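Local coordinates for protein botulinum neurotoxin type C1 (Clostridium botulinum, PDB 3R4S) that binds gangliosides through its receptor-binding domain, a step on which the neurotoxin's entry into cells depends, at residues I131-D136 / K167-I172; E251-N256 / G285-I290; R58-V63 / T185-I190. One frame throughout, in Å; residues are numbered along the deposited sequence.

Interaction 1: I131-D136 / K167-I172; sequences INFSYD and KLIDTI
Asp170 reaches from strand 167-173 to the backbone of strand 127-134, and its carboxylate makes the one hydrogen bond that joins the two segments. Asn132 N donates to Asp170 OD2 at 3.0 Å and almost straight (170°), meeting the anti lone pair, the one turned away from the other oxygen. With CG anti to the backbone N (chi1 -161°), the carboxylate of Asp170 extends across to the facing strand.

Apolar contacts lie to both sides of this bond. Ile131 CG2 comes within 3.7 Å of both CG1 and CD1 of Ile172, the two side chains overlapping alongside and running in opposing senses. Toward Phe133, the CG2 branch of Ile169 lies 4.2 Å from Phe133 CD1, meeting the ring obliquely.

As for the backbones, the N-to-C directions of the two short strand segments make 144°, with no backbone pairing between them. Ile169 and Asp170 form a classic beta bulge opposite Ile162 of strand 159-164, while strand 127-134 pairs with strand 116-124. Two sheets of the concanavalin-like domain are thus joined here by one bond to a carboxylate, probably charged, and by flanking aliphatic packing.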
loop_
_atom_site.group_PDB
_atom_site.type_symbol
_atom_site.label_atom_id
_atom_site.label_comp_id
_atom_site.label_asym_id
_atom_site.label_seq_id
_atom_site.Cartn_x
_atom_site.Cartn_y
_atom_site.Cartn_z
ATOM N N ILE A 131 -20.563 8.391 4.037
ATOM C CA ILE A 131 -19.360 9.121 3.661
ATOM C C ILE A 131 -18.439 8.151 2.947
ATOM O O ILE A 131 -18.603 6.935 3.065
ATOM C CB ILE A 131 -18.611 9.662 4.875
ATOM C CG1 ILE A 131 -18.320 8.521 5.872
ATOM C CG2 ILE A 131 -19.411 10.761 5.543
ATOM C CD1 ILE A 131 -17.675 9.015 7.160
ATOM N N ASN A 132 -17.451 8.665 2.224
ATOM C CA ASN A 132 -16.628 7.768 1.428
ATOM C C ASN A 132 -15.200 8.224 1.184
ATOM O O ASN A 132 -14.852 9.396 1.329
ATOM C CB ASN A 132 -17.303 7.483 0.094
ATOM C CG ASN A 132 -17.341 8.702 -0.800
ATOM O OD1 ASN A 132 -18.387 9.331 -0.968
ATOM N ND2 ASN A 132 -16.196 9.053 -1.368
ATOM N N PHE A 133 -14.371 7.253 0.838
ATOM C CA PHE A 133 -13.043 7.490 0.324
ATOM C C PHE A 133 -13.139 7.105 -1.139
ATOM O O PHE A 133 -13.739 6.079 -1.468
ATOM C CB PHE A 133 -12.034 6.584 1.051
ATOM C CG PHE A 133 -10.768 6.324 0.279
ATOM C CD1 PHE A 133 -10.051 7.371 -0.283
ATOM C CD2 PHE A 133 -10.290 5.025 0.126
ATOM C CE1 PHE A 133 -8.878 7.136 -0.996
ATOM C CE2 PHE A 133 -9.118 4.776 -0.582
ATOM C CZ PHE A 133 -8.406 5.835 -1.144
ATOM N N SER A 134 -12.587 7.928 -2.025
ATOM C CA SER A 134 -12.485 7.535 -3.434
ATOM C C SER A 134 -11.030 7.632 -3.858
ATOM O O SER A 134 -10.360 8.623 -3.588
ATOM C CB SER A 134 -13.375 8.395 -4.343
ATOM O OG SER A 134 -13.050 9.770 -4.218
ATOM N N TYR A 135 -10.527 6.586 -4.499
ATOM C CA TYR A 135 -9.126 6.597 -4.888
ATOM C C TYR A 135 -8.950 7.317 -6.237
ATOM O O TYR A 135 -9.924 7.494 -6.977
ATOM C CB TYR A 135 -8.524 5.186 -4.861
ATOM C CG TYR A 135 -8.936 4.231 -5.973
ATOM C CD1 TYR A 135 -8.458 4.399 -7.266
ATOM C CD2 TYR A 135 -9.747 3.122 -5.712
ATOM C CE1 TYR A 135 -8.794 3.519 -8.276
ATOM C CE2 TYR A 135 -10.094 2.226 -6.727
ATOM C CZ TYR A 135 -9.607 2.438 -8.010
ATOM O OH TYR A 135 -9.925 1.569 -9.032
ATOM N N ASP A 136 -7.727 7.764 -6.521
ATOM C CA ASP A 136 -7.427 8.509 -7.749
ATOM C C ASP A 136 -7.286 7.544 -8.913
ATOM O O ASP A 136 -6.276 6.857 -9.029
ATOM C CB ASP A 136 -6.127 9.300 -7.584
ATOM C CG ASP A 136 -5.787 10.153 -8.814
ATOM O OD1 ASP A 136 -6.248 9.842 -9.931
ATOM O OD2 ASP A 136 -5.049 11.146 -8.655
ATOM N N LYS A 167 -5.075 10.374 7.437
ATOM C CA LYS A 167 -5.459 11.665 6.879
ATOM C C LYS A 167 -6.966 11.749 6.676
ATOM O O LYS A 167 -7.561 10.879 6.033
ATOM C CB LYS A 167 -4.775 11.894 5.529
ATOM C CG LYS A 167 -3.598 12.853 5.575
ATOM C CD LYS A 167 -2.381 12.215 6.202
ATOM C CE LYS A 167 -1.214 13.187 6.199
ATOM N NZ LYS A 167 -1.040 13.824 4.863
ATOM N N LEU A 168 -7.568 12.806 7.208
ATOM C CA LEU A 168 -8.996 13.075 7.019
ATOM C C LEU A 168 -9.329 13.247 5.542
ATOM O O LEU A 168 -8.709 14.046 4.862
ATOM C CB LEU A 168 -9.415 14.336 7.772
ATOM C CG LEU A 168 -10.910 14.657 7.666
ATOM C CD1 LEU A 168 -11.734 13.562 8.332
ATOM C CD2 LEU A 168 -11.214 16.021 8.302
ATOM N N ILE A 169 -10.334 12.517 5.072
ATOM C CA ILE A 169 -10.697 12.446 3.652
ATOM C C ILE A 169 -12.113 12.981 3.409
ATOM O O ILE A 169 -12.396 13.560 2.370
ATOM C CB ILE A 169 -10.630 10.963 3.150
ATOM C CG1 ILE A 169 -9.178 10.486 3.066
ATOM C CG2 ILE A 169 -11.318 10.790 1.811
ATOM C CD1 ILE A 169 -8.249 11.463 2.354
ATOM N N ASP A 170 -13.006 12.788 4.376
ATOM C CA ASP A 170 -14.411 13.173 4.217
ATOM C C ASP A 170 -15.021 13.429 5.592
ATOM O O ASP A 170 -14.761 12.690 6.545
ATOM C CB ASP A 170 -15.197 12.054 3.517
ATOM C CG ASP A 170 -16.516 12.535 2.906
ATOM O OD1 ASP A 170 -16.829 13.741 2.994
ATOM O OD2 ASP A 170 -17.246 11.697 2.324
ATOM N N THR A 171 -15.825 14.478 5.695
ATOM C CA THR A 171 -16.481 14.835 6.948
ATOM C C THR A 171 -17.858 15.390 6.616
ATOM O O THR A 171 -18.016 16.113 5.625
ATOM C CB THR A 171 -15.666 15.865 7.764
ATOM O OG1 THR A 171 -16.419 16.275 8.910
ATOM C CG2 THR A 171 -15.312 17.100 6.918
ATOM N N ILE A 172 -18.848 15.010 7.419
ATOM C CA ILE A 172 -20.231 15.449 7.241
ATOM C C ILE A 172 -20.925 15.560 8.597
ATOM O O ILE A 172 -20.754 14.702 9.464
ATOM C CB ILE A 172 -21.030 14.483 6.328
ATOM C CG1 ILE A 172 -20.310 14.301 4.989
ATOM C CG2 ILE A 172 -22.415 15.025 6.056
ATOM C CD1 ILE A 172 -21.145 13.611 3.905
#

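Interaction 2: E251-N256 / G285-I290; sequences EYYMVN and GYKIII. With SLB (N-acetyl-beta-neuraminic acid), chain C.
Lys287 lies against Glu251 and Tyr253 where two antiparallel strands of the beta-trefoil domain meet. Tyr252 and Ile288 are their hydrogen-bonded pair, with Tyr252 N to Ile288 O at 2.8 Å and Ile288 N to Tyr252 O at 2.9 Å.

Lys287 CB sits 3.5 Å from Tyr252 O. Lys287 CG, anti to the carbonyl carbon (chi1 -52°), meets the Tyr253 ring obliquely, 3.8 Å from Tyr253 CE1; lysine and tyrosine leave in the same direction. Lys287 CD touches the Glu251 carboxylate and Lys287 CE approaches Tyr253 OH. Lys287 NZ ends 4.1 Å from Glu251 OE1, near enough for attraction between charges but beyond a salt bridge.

On the face that carries Tyr252 and Ile288, Ile288 CD1 lies at the edge of the Tyr252 ring, and Ile288 CG1 also packs on Met254 CB. Where direct pairing stops, one water links Met254 N to Tyr286 O and another Tyr253 OH to Gly285 O.

Tyr286 turns away into the sialic acid pocket, its ring meeting that of Tyr265. Tyr286 OH lies 2.6 Å from O4 of the bound N-acetyl-beta-neuraminic acid; that oxygen is at the edge of the Tyr286 ring, near its plane.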
loop_
_atom_site.group_PDB
_atom_site.type_symbol
_atom_site.label_atom_id
_atom_site.label_comp_id
_atom_site.label_asym_id
_atom_site.label_seq_id
_atom_site.Cartn_x
_atom_site.Cartn_y
_atom_site.Cartn_z
ATOM N N GLU A 251 11.867 -11.136 -7.491
ATOM C CA GLU A 251 11.680 -10.345 -8.698
ATOM C C GLU A 251 10.682 -9.219 -8.514
ATOM O O GLU A 251 9.572 -9.449 -8.041
ATOM C CB GLU A 251 11.188 -11.237 -9.842
ATOM C CG GLU A 251 12.210 -12.232 -10.352
ATOM C CD GLU A 251 11.740 -12.926 -11.624
ATOM O OE1 GLU A 251 10.559 -13.347 -11.693
ATOM O OE2 GLU A 251 12.554 -13.040 -12.559
ATOM N N TYR A 252 11.066 -8.007 -8.916
ATOM C CA TYR A 252 10.128 -6.882 -8.932
ATOM C C TYR A 252 10.156 -6.143 -10.256
ATOM O O TYR A 252 11.178 -6.130 -10.954
ATOM C CB TYR A 252 10.444 -5.877 -7.821
ATOM C CG TYR A 252 10.200 -6.384 -6.413
ATOM C CD1 TYR A 252 8.907 -6.457 -5.882
ATOM C CD2 TYR A 252 11.259 -6.777 -5.611
ATOM C CE1 TYR A 252 8.681 -6.919 -4.574
ATOM C CE2 TYR A 252 11.047 -7.244 -4.313
ATOM C CZ TYR A 252 9.762 -7.305 -3.798
ATOM O OH TYR A 252 9.574 -7.773 -2.511
ATOM N N TYR A 253 9.027 -5.530 -10.599
ATOM C CA TYR A 253 9.031 -4.453 -11.569
ATOM C C TYR A 253 9.321 -3.144 -10.830
ATOM O O TYR A 253 8.565 -2.722 -9.940
ATOM C CB TYR A 253 7.697 -4.351 -12.286
ATOM C CG TYR A 253 7.392 -5.503 -13.214
ATOM C CD1 TYR A 253 8.178 -5.736 -14.334
ATOM C CD2 TYR A 253 6.285 -6.322 -13.001
ATOM C CE1 TYR A 253 7.897 -6.769 -15.206
ATOM C CE2 TYR A 253 5.988 -7.361 -13.870
ATOM C CZ TYR A 253 6.799 -7.573 -14.975
ATOM O OH TYR A 253 6.519 -8.596 -15.846
ATOM N N MET A 254 10.426 -2.512 -11.198
ATOM C CA MET A 254 10.857 -1.282 -10.564
ATOM C C MET A 254 10.263 -0.124 -11.340
ATOM O O MET A 254 10.412 -0.055 -12.562
ATOM C CB MET A 254 12.382 -1.218 -10.571
ATOM C CG MET A 254 12.984 -0.034 -9.831
ATOM S SD MET A 254 14.777 -0.202 -9.687
ATOM C CE MET A 254 15.213 1.430 -9.055
ATOM N N VAL A 255 9.587 0.782 -10.641
ATOM C CA VAL A 255 8.934 1.908 -11.301
ATOM C C VAL A 255 9.281 3.227 -10.628
ATOM O O VAL A 255 9.557 3.289 -9.425
ATOM C CB VAL A 255 7.403 1.756 -11.309
ATOM C CG1 VAL A 255 6.986 0.568 -12.165
ATOM C CG2 VAL A 255 6.874 1.600 -9.884
ATOM N N ASN A 256 9.278 4.288 -11.419
ATOM C CA ASN A 256 9.440 5.617 -10.876
ATOM C C ASN A 256 8.058 6.204 -10.683
ATOM O O ASN A 256 7.230 6.147 -11.596
ATOM C CB ASN A 256 10.255 6.487 -11.827
ATOM C CG ASN A 256 10.660 7.789 -11.202
ATOM O OD1 ASN A 256 9.910 8.759 -11.228
ATOM N ND2 ASN A 256 11.848 7.819 -10.614
ATOM N N GLY A 285 8.433 -5.547 -19.754
ATOM C CA GLY A 285 9.810 -5.162 -19.532
ATOM C C GLY A 285 10.560 -6.037 -18.552
ATOM O O GLY A 285 10.093 -7.105 -18.155
ATOM N N TYR A 286 11.737 -5.572 -18.154
ATOM C CA TYR A 286 12.620 -6.379 -17.334
ATOM C C TYR A 286 12.346 -6.194 -15.852
ATOM O O TYR A 286 11.774 -5.185 -15.419
ATOM C CB TYR A 286 14.082 -6.068 -17.645
ATOM C CG TYR A 286 14.459 -6.274 -19.094
ATOM C CD1 TYR A 286 14.101 -7.436 -19.769
ATOM C CD2 TYR A 286 15.187 -5.312 -19.784
ATOM C CE1 TYR A 286 14.454 -7.628 -21.102
ATOM C CE2 TYR A 286 15.543 -5.492 -21.108
ATOM C CZ TYR A 286 15.174 -6.656 -21.763
ATOM O OH TYR A 286 15.527 -6.840 -23.081
ATOM N N LYS A 287 12.765 -7.193 -15.090
ATOM C CA LYS A 287 12.574 -7.230 -13.656
ATOM C C LYS A 287 13.918 -7.035 -12.974
ATOM O O LYS A 287 14.962 -7.349 -13.551
ATOM C CB LYS A 287 11.996 -8.593 -13.288
ATOM C CG LYS A 287 10.757 -8.942 -14.106
ATOM C CD LYS A 287 10.616 -10.439 -14.292
ATOM C CE LYS A 287 9.622 -10.759 -15.396
ATOM N NZ LYS A 287 9.154 -12.175 -15.330
ATOM N N ILE A 288 13.901 -6.508 -11.756
ATOM C CA ILE A 288 15.110 -6.480 -10.939
ATOM C C ILE A 288 14.959 -7.415 -9.754
ATOM O O ILE A 288 13.845 -7.773 -9.358
ATOM C CB ILE A 288 15.461 -5.055 -10.428
ATOM C CG1 ILE A 288 14.388 -4.527 -9.486
ATOM C CG2 ILE A 288 15.663 -4.083 -11.599
ATOM C CD1 ILE A 288 14.499 -5.019 -8.055
ATOM N N ILE A 289 16.094 -7.810 -9.193
ATOM C CA ILE A 289 16.119 -8.537 -7.942
ATOM C C ILE A 289 17.052 -7.759 -7.031
ATOM O O ILE A 289 18.133 -7.352 -7.457
ATOM C CB ILE A 289 16.658 -9.974 -8.132
ATOM C CG1 ILE A 289 15.705 -10.781 -9.019
ATOM C CG2 ILE A 289 16.861 -10.646 -6.778
ATOM C CD1 ILE A 289 16.177 -12.202 -9.304
ATOM N N ILE A 290 16.630 -7.543 -5.790
ATOM C CA ILE A 290 17.419 -6.785 -4.827
ATOM C C ILE A 290 18.315 -7.724 -4.034
ATOM O O ILE A 290 17.848 -8.743 -3.531
ATOM C CB ILE A 290 16.497 -6.023 -3.843
ATOM C CG1 ILE A 290 15.404 -5.262 -4.609
ATOM C CG2 ILE A 290 17.306 -5.076 -2.963
ATOM C CD1 ILE A 290 14.338 -4.664 -3.728
HETATM C C1 SLB C . 17.012 -5.667 -28.719
HETATM C C2 SLB C . 17.847 -6.111 -27.548
HETATM C C3 SLB C . 17.212 -5.588 -26.254
HETATM C C4 SLB C . 18.092 -5.899 -25.048
HETATM C C5 SLB C . 19.456 -5.282 -25.263
HETATM C C6 SLB C . 20.063 -5.817 -26.564
HETATM C C7 SLB C . 21.362 -5.069 -26.828
HETATM C C8 SLB C . 22.154 -5.727 -27.969
HETATM C C9 SLB C . 23.485 -5.021 -28.209
HETATM C C10 SLB C . 21.054 -5.061 -23.413
HETATM C C11 SLB C . 21.848 -5.820 -22.394
HETATM N N5 SLB C . 20.298 -5.823 -24.205
HETATM O O1A SLB C . 17.076 -4.480 -29.117
HETATM O O1B SLB C . 16.257 -6.517 -29.241
HETATM O O2 SLB C . 17.836 -7.542 -27.538
HETATM O O4 SLB C . 17.522 -5.352 -23.854
HETATM O O6 SLB C . 19.199 -5.651 -27.707
HETATM O O7 SLB C . 20.996 -3.716 -27.159
HETATM O O8 SLB C . 22.395 -7.112 -27.680
HETATM O O9 SLB C . 23.246 -3.888 -29.051
HETATM O O10 SLB C . 21.098 -3.839 -23.502
HETATM O O HOH W 1 7.771 -8.561 -18.228
HETATM O O HOH W 2 12.134 -3.449 -13.453
#

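Interaction 3: R58-V63 / T185-I190; sequences RGKVIV and TITFEI
Lys60 and Arg58 come at the carboxylate of Glu189 from different directions, at the end of a regular antiparallel pairing between strands 60-64 and 185-192. Glu189 is fully stretched, with CG anti to the backbone N (chi1 -177°), and this carries its carboxylate across to the other strand. The aliphatic chain of Lys60, equally extended (chi1 -168°), crosses it at a slant, so that Lys60 CE lies 3.7 Å from Glu189 OE1, while its ammonium stays beyond salt-bridge range. Arg58 crosses Glu189 at about a right angle. Glu189 OE2 sits over one face of the guanidinium, 3.7 Å from Arg58 NE, a long salt bridge of charges alone because no N-H points at it. Across the contact Arg58 NE gives Ile190 O a weak, bent bond. Firmer partners are outside: Asn191 takes Arg58 NH2 and also donates to Glu189 OE1, holding both ends of the charged pair.

Farther along, Val61 and Val63 face Phe188 and Ile186 in hydrogen-bonded pairs. A chi1 of -58° places the Phe188 ring beside the facing strand, where it presents its edge to Val61 O, in plane, and Phe188 CE2 lies 3.9 Å from Val63 CG2. On the face of Ile62 and Thr187, Ile62 CG2 also meets Thr185 CG2 at 3.8 Å, side by side. Beyond the paired residues, a water bridges Gly59 O and Ile190 N.

Strand 32-36 flanks strand 60-64, and strand 96-98 pairs with strand 185-192. The Val61, Val63, Ile186 and Phe188 face packs into the sandwich against strands 12-18 and 207-216, where Phe188 meets Phe213 edge to face.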
loop_
_atom_site.group_PDB
_atom_site.type_symbol
_atom_site.label_atom_id
_atom_site.label_comp_id
_atom_site.label_asym_id
_atom_site.label_seq_id
_atom_site.Cartn_x
_atom_site.Cartn_y
_atom_site.Cartn_z
ATOM N N ARG A 58 -17.622 -19.144 0.077
ATOM C CA ARG A 58 -16.744 -18.017 0.352
ATOM C C ARG A 58 -16.656 -17.778 1.849
ATOM O O ARG A 58 -17.578 -18.105 2.597
ATOM C CB ARG A 58 -17.183 -16.753 -0.385
ATOM C CG ARG A 58 -18.541 -16.210 -0.003
ATOM C CD ARG A 58 -18.881 -15.077 -0.950
ATOM N NE ARG A 58 -20.148 -14.436 -0.641
ATOM C CZ ARG A 58 -21.330 -14.910 -1.014
ATOM N NH1 ARG A 58 -21.403 -16.038 -1.709
ATOM N NH2 ARG A 58 -22.440 -14.255 -0.691
ATOM N N GLY A 59 -15.527 -17.224 2.277
ATOM C CA GLY A 59 -15.275 -16.985 3.681
ATOM C C GLY A 59 -16.214 -15.975 4.310
ATOM O O GLY A 59 -16.653 -15.010 3.682
ATOM N N LYS A 60 -16.494 -16.202 5.584
ATOM C CA LYS A 60 -17.397 -15.373 6.351
ATOM C C LYS A 60 -16.825 -15.347 7.772
ATOM O O LYS A 60 -16.621 -16.398 8.372
ATOM C CB LYS A 60 -18.787 -16.033 6.327
ATOM C CG LYS A 60 -19.944 -15.206 6.835
ATOM C CD LYS A 60 -21.269 -15.976 6.652
ATOM C CE LYS A 60 -22.455 -15.177 7.158
ATOM N NZ LYS A 60 -23.743 -15.941 7.087
ATOM N N VAL A 61 -16.526 -14.161 8.298
ATOM C CA VAL A 61 -16.112 -14.042 9.688
ATOM C C VAL A 61 -17.190 -13.279 10.439
ATOM O O VAL A 61 -17.517 -12.155 10.076
ATOM C CB VAL A 61 -14.770 -13.309 9.840
ATOM C CG1 VAL A 61 -14.442 -13.092 11.316
ATOM C CG2 VAL A 61 -13.644 -14.074 9.139
ATOM N N ILE A 62 -17.748 -13.895 11.478
ATOM C CA ILE A 62 -18.835 -13.285 12.222
ATOM C C ILE A 62 -18.399 -12.925 13.639
ATOM O O ILE A 62 -17.985 -13.798 14.402
ATOM C CB ILE A 62 -20.032 -14.234 12.311
ATOM C CG1 ILE A 62 -20.423 -14.733 10.921
ATOM C CG2 ILE A 62 -21.196 -13.556 12.996
ATOM C CD1 ILE A 62 -21.512 -15.771 10.949
ATOM N N VAL A 63 -18.484 -11.640 13.984
ATOM C CA VAL A 63 -18.165 -11.184 15.337
ATOM C C VAL A 63 -19.468 -10.873 16.061
ATOM O O VAL A 63 -20.288 -10.085 15.569
ATOM C CB VAL A 63 -17.297 -9.915 15.329
ATOM C CG1 VAL A 63 -16.996 -9.465 16.752
ATOM C CG2 VAL A 63 -16.002 -10.145 14.550
ATOM N N THR A 185 -23.809 -7.608 16.080
ATOM C CA THR A 185 -23.130 -8.514 15.158
ATOM C C THR A 185 -22.435 -7.792 14.006
ATOM O O THR A 185 -23.018 -6.906 13.380
ATOM C CB THR A 185 -24.120 -9.524 14.581
ATOM O OG1 THR A 185 -24.718 -10.251 15.659
ATOM C CG2 THR A 185 -23.425 -10.496 13.649
ATOM N N ILE A 186 -21.190 -8.176 13.736
ATOM C CA ILE A 186 -20.459 -7.667 12.588
ATOM C C ILE A 186 -20.061 -8.826 11.696
ATOM O O ILE A 186 -19.492 -9.811 12.170
ATOM C CB ILE A 186 -19.177 -6.932 13.013
ATOM C CG1 ILE A 186 -19.500 -5.829 14.011
ATOM C CG2 ILE A 186 -18.440 -6.392 11.791
ATOM C CD1 ILE A 186 -18.277 -5.173 14.592
ATOM N N THR A 187 -20.341 -8.698 10.399
ATOM C CA THR A 187 -20.094 -9.783 9.454
ATOM C C THR A 187 -19.154 -9.362 8.328
ATOM O O THR A 187 -19.504 -8.527 7.488
ATOM C CB THR A 187 -21.408 -10.292 8.834
ATOM O OG1 THR A 187 -22.318 -10.647 9.880
ATOM C CG2 THR A 187 -21.148 -11.514 7.967
ATOM N N PHE A 188 -17.954 -9.931 8.341
ATOM C CA PHE A 188 -17.005 -9.769 7.259
ATOM C C PHE A 188 -17.299 -10.823 6.196
ATOM O O PHE A 188 -17.143 -12.016 6.427
ATOM C CB PHE A 188 -15.570 -9.936 7.762
ATOM C CG PHE A 188 -15.187 -8.972 8.857
ATOM C CD1 PHE A 188 -14.363 -7.881 8.586
ATOM C CD2 PHE A 188 -15.639 -9.163 10.159
ATOM C CE1 PHE A 188 -13.993 -6.991 9.598
ATOM C CE2 PHE A 188 -15.286 -8.273 11.178
ATOM C CZ PHE A 188 -14.464 -7.186 10.894
ATOM N N GLU A 189 -17.721 -10.371 5.024
ATOM C CA GLU A 189 -17.993 -11.268 3.911
ATOM C C GLU A 189 -18.197 -10.408 2.684
ATOM O O GLU A 189 -18.853 -9.364 2.761
ATOM C CB GLU A 189 -19.254 -12.101 4.178
ATOM C CG GLU A 189 -19.567 -13.117 3.090
ATOM C CD GLU A 189 -20.822 -13.948 3.364
ATOM O OE1 GLU A 189 -21.764 -13.442 4.016
ATOM O OE2 GLU A 189 -20.861 -15.115 2.913
ATOM N N ILE A 190 -17.634 -10.831 1.554
ATOM C CA ILE A 190 -17.785 -10.060 0.321
ATOM C C ILE A 190 -19.069 -10.458 -0.394
ATOM O O ILE A 190 -19.121 -11.496 -1.054
ATOM C CB ILE A 190 -16.572 -10.246 -0.616
ATOM C CG1 ILE A 190 -15.274 -9.986 0.157
ATOM C CG2 ILE A 190 -16.712 -9.320 -1.817
ATOM C CD1 ILE A 190 -13.973 -10.433 -0.579
HETATM O O HOH W 3 -16.454 -13.387 1.442
#

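How the interactions relate
Interactions 1 and 3 belong to the concanavalin-like domain, interaction 2 to the trefoil. Along the chain, 131-136 and 167-172 are nested inside the loop that 58-63 and 185-190 close, and strand 167-173 leads on to strand 185-192. Interaction 3 joins strands within a sheet that interaction 1 also reaches; their centres are about 24 Å apart. Interaction 2 follows both in sequence and lies across the chain's centre, its centre about 32 Å from that of interaction 1 and about 37 Å from that of interaction 3. It alone of the three touches a bound sialic acid, through Tyr286, consistent with a ganglioside site, and Ile289's side chain is about 7 Å from the second bound sialic acid.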